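Local coordinates for protein ATP-dependent DNA helicase uvsW (Enterobacteria phage T4, PDB 1RIF) that couples ATP hydrolysis to 3'-5' translocation and duplex DNA unwinding, driving Holliday junction branch migration in recombination-dependent repair of the phage genome, at residues Leu161-Thr166 with Gln213-Gln218. The protein carries 1 engineered substitution. Numbering follows the deposited sequence.
Sequences LIIVPT and QTVVKQ
Val215 points both of its methyl groups at strand 159-163, toward two side chains on the same face of that strand. Its CG2 sits between CD2 of Leu161 and CG1 of Ile163, 4.4 Å from each, while its CG1 meets CD1 of Ile163 at 4.3 Å. Ile162, between the two strand residues, is turned to the other side of the sheet, where it packs on Met173 and Phe177 of helix 167-180. Ile163 makes its contact through its long branch: CD1 lies anti to CA (chi2 178°), which extends the chain to full length toward the valine. Leu161 comes nearest through CD2. These touches are light, burying 106 Å² over both sides, and the backbones remain well apart, with 7.9 Å between the CA atoms of Ile163 and Val215.

No direct hydrogen bond joins the two segments. At the polar margin a water lies between the O atom of Pro165, 3.3 Å away, and NE2 of Gln213, 3.4 Å away; both bonds are weak. Val215 opens a type I turn that runs to Gln218, closed by the bond from Gln218 N to Val215 O at 3.1 Å.

The strand belongs to the parallel sheet of the helicase ATP-binding domain, a P-loop NTPase fold, and is held between strands 207-210 and 226-232 by backbone bonds. Helix 212-215 follows strand 207-210 directly, and Val215 also touches Phe223 and Ile245, which continue the apolar surroundings. All three residues that touch are buried, and across the two segments their side chains meet by apolar packing alone. The contact probably contributes cohesion through burial of apolar surface and, having no direct hydrogen bond, by itself imposes little directional constraint.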
ATOM      1  N   LEU A 161      -8.518   3.830   2.800  1.00 15.43           N
ATOM      2  CA  LEU A 161      -9.065   2.692   2.056  1.00 15.34           C
ATOM      3  C   LEU A 161      -8.442   1.435   2.635  1.00 16.07           C
ATOM      4  O   LEU A 161      -7.215   1.321   2.702  1.00 15.58           O
ATOM      5  CB  LEU A 161      -8.693   2.760   0.570  1.00 14.97           C
ATOM      6  CG  LEU A 161      -9.541   2.046  -0.501  1.00 15.45           C
ATOM      7  CD1 LEU A 161      -8.604   1.530  -1.574  1.00 15.01           C
ATOM      8  CD2 LEU A 161     -10.354   0.905   0.061  1.00 17.28           C
ATOM      9  N   ILE A 162      -9.285   0.496   3.055  1.00 15.00           N
ATOM     10  CA  ILE A 162      -8.813  -0.760   3.604  1.00 14.79           C
ATOM     11  C   ILE A 162      -9.375  -1.864   2.723  1.00 13.97           C
ATOM     12  O   ILE A 162     -10.585  -1.969   2.560  1.00 14.56           O
ATOM     13  CB  ILE A 162      -9.293  -0.934   5.054  1.00 15.88           C
ATOM     14  CG1 ILE A 162      -8.897   0.302   5.864  1.00 16.00           C
ATOM     15  CG2 ILE A 162      -8.664  -2.191   5.680  1.00 15.13           C
ATOM     16  CD1 ILE A 162      -9.417   0.285   7.268  1.00 20.62           C
ATOM     17  N   ILE A 163      -8.491  -2.671   2.143  1.00 13.78           N
ATOM     18  CA  ILE A 163      -8.897  -3.767   1.257  1.00 13.50           C
ATOM     19  C   ILE A 163      -8.762  -5.109   1.984  1.00 13.38           C
ATOM     20  O   ILE A 163      -7.705  -5.434   2.502  1.00 13.25           O
ATOM     21  CB  ILE A 163      -8.020  -3.782  -0.042  1.00 12.72           C
ATOM     22  CG1 ILE A 163      -8.088  -2.409  -0.732  1.00 14.95           C
ATOM     23  CG2 ILE A 163      -8.497  -4.881  -1.008  1.00 12.00           C
ATOM     24  CD1 ILE A 163      -7.232  -2.278  -2.005  1.00 16.24           C
ATOM     25  N   VAL A 164      -9.842  -5.880   2.036  1.00 16.12           N
ATOM     26  CA  VAL A 164      -9.802  -7.175   2.707  1.00 18.05           C
ATOM     27  C   VAL A 164     -10.121  -8.279   1.700  1.00 19.33           C
ATOM     28  O   VAL A 164     -10.718  -8.017   0.657  1.00 19.65           O
ATOM     29  CB  VAL A 164     -10.795  -7.241   3.921  1.00 17.16           C
ATOM     30  CG1 VAL A 164     -10.400  -6.207   4.968  1.00 16.88           C
ATOM     31  CG2 VAL A 164     -12.233  -7.045   3.457  1.00 17.10           C
ATOM     32  N   PRO A 165      -9.714  -9.525   1.996  1.00 20.11           N
ATOM     33  CA  PRO A 165      -9.975 -10.636   1.075  1.00 20.63           C
ATOM     34  C   PRO A 165     -11.421 -11.026   0.766  1.00 21.27           C
ATOM     35  O   PRO A 165     -11.695 -11.500  -0.339  1.00 23.03           O
ATOM     36  CB  PRO A 165      -9.161 -11.786   1.673  1.00 20.67           C
ATOM     37  CG  PRO A 165      -9.039 -11.434   3.112  1.00 22.62           C
ATOM     38  CD  PRO A 165      -8.840  -9.948   3.105  1.00 19.70           C
ATOM     39  N   THR A 166     -12.352 -10.824   1.698  1.00 20.02           N
ATOM     40  CA  THR A 166     -13.748 -11.206   1.439  1.00 18.93           C
ATOM     41  C   THR A 166     -14.771 -10.239   2.013  1.00 18.67           C
ATOM     42  O   THR A 166     -14.455  -9.412   2.866  1.00 19.34           O
ATOM     43  CB  THR A 166     -14.081 -12.595   2.028  1.00 18.61           C
ATOM     44  OG1 THR A 166     -14.072 -12.519   3.460  1.00 18.61           O
ATOM     45  CG2 THR A 166     -13.064 -13.635   1.580  1.00 18.46           C
ATOM     46  N   GLN A 213     -12.213  -7.187  -5.676  1.00 22.41           N
ATOM     47  CA  GLN A 213     -13.151  -7.261  -6.790  1.00 24.04           C
ATOM     48  C   GLN A 213     -14.077  -6.056  -6.883  1.00 24.16           C
ATOM     49  O   GLN A 213     -14.481  -5.667  -7.974  1.00 24.61           O
ATOM     50  CB  GLN A 213     -13.959  -8.563  -6.739  1.00 27.17           C
ATOM     51  CG  GLN A 213     -15.132  -8.582  -5.791  1.00 32.50           C
ATOM     52  CD  GLN A 213     -16.074  -9.730  -6.104  1.00 34.67           C
ATOM     53  OE1 GLN A 213     -16.490  -9.891  -7.246  1.00 36.02           O
ATOM     54  NE2 GLN A 213     -16.413 -10.530  -5.096  1.00 36.30           N
ATOM     55  N   THR A 214     -14.415  -5.463  -5.744  1.00 23.48           N
ATOM     56  CA  THR A 214     -15.270  -4.284  -5.744  1.00 22.68           C
ATOM     57  C   THR A 214     -14.422  -3.083  -6.119  1.00 22.16           C
ATOM     58  O   THR A 214     -14.747  -2.335  -7.035  1.00 22.22           O
ATOM     59  CB  THR A 214     -15.873  -4.026  -4.356  1.00 22.04           C
ATOM     60  OG1 THR A 214     -16.848  -5.034  -4.070  1.00 22.84           O
ATOM     61  CG2 THR A 214     -16.527  -2.649  -4.305  1.00 22.99           C
ATOM     62  N   VAL A 215     -13.324  -2.924  -5.389  1.00 22.36           N
ATOM     63  CA  VAL A 215     -12.390  -1.826  -5.569  1.00 21.17           C
ATOM     64  C   VAL A 215     -11.888  -1.633  -7.002  1.00 21.24           C
ATOM     65  O   VAL A 215     -11.827  -0.506  -7.493  1.00 20.70           O
ATOM     66  CB  VAL A 215     -11.194  -2.009  -4.601  1.00 20.81           C
ATOM     67  CG1 VAL A 215     -10.040  -1.118  -4.996  1.00 21.41           C
ATOM     68  CG2 VAL A 215     -11.645  -1.700  -3.183  1.00 20.45           C
ATOM     69  N   VAL A 216     -11.532  -2.723  -7.670  1.00 20.90           N
ATOM     70  CA  VAL A 216     -11.031  -2.647  -9.039  1.00 21.10           C
ATOM     71  C   VAL A 216     -12.045  -2.043 -10.028  1.00 21.80           C
ATOM     72  O   VAL A 216     -11.657  -1.501 -11.065  1.00 21.57           O
ATOM     73  CB  VAL A 216     -10.591  -4.055  -9.532  1.00 23.02           C
ATOM     74  CG1 VAL A 216     -10.374  -4.043 -11.030  1.00 27.35           C
ATOM     75  CG2 VAL A 216      -9.298  -4.472  -8.837  1.00 21.26           C
ATOM     76  N   LYS A 217     -13.331  -2.125  -9.698  1.00 21.36           N
ATOM     77  CA  LYS A 217     -14.397  -1.592 -10.553  1.00 22.93           C
ATOM     78  C   LYS A 217     -14.725  -0.127 -10.290  1.00 24.16           C
ATOM     79  O   LYS A 217     -15.775   0.356 -10.692  1.00 25.20           O
ATOM     80  CB  LYS A 217     -15.679  -2.406 -10.376  1.00 23.60           C
ATOM     81  CG  LYS A 217     -15.497  -3.881 -10.659  1.00 25.21           C
ATOM     82  CD  LYS A 217     -16.804  -4.643 -10.594  1.00 26.94           C
ATOM     83  CE  LYS A 217     -17.418  -4.602  -9.212  1.00 27.70           C
ATOM     84  NZ  LYS A 217     -18.458  -5.672  -9.069  1.00 28.41           N
ATOM     85  N   GLN A 218     -13.832   0.580  -9.610  1.00 27.09           N
ATOM     86  CA  GLN A 218     -14.063   1.983  -9.300  1.00 26.86           C
ATOM     87  C   GLN A 218     -13.303   2.882 -10.266  1.00 27.09           C
ATOM     88  O   GLN A 218     -12.232   2.520 -10.753  1.00 26.45           O
ATOM     89  CB  GLN A 218     -13.620   2.278  -7.864  1.00 29.34           C
ATOM     90  CG  GLN A 218     -14.747   2.719  -6.945  1.00 35.49           C
ATOM     91  CD  GLN A 218     -15.800   1.648  -6.721  1.00 37.57           C
ATOM     92  OE1 GLN A 218     -16.891   1.935  -6.239  1.00 39.87           O
ATOM     93  NE2 GLN A 218     -15.472   0.409  -7.063  1.00 41.18           N
TER
HETATM   94  O   HOH W   1     -14.060 -11.109  -2.641  1.00 43.11           O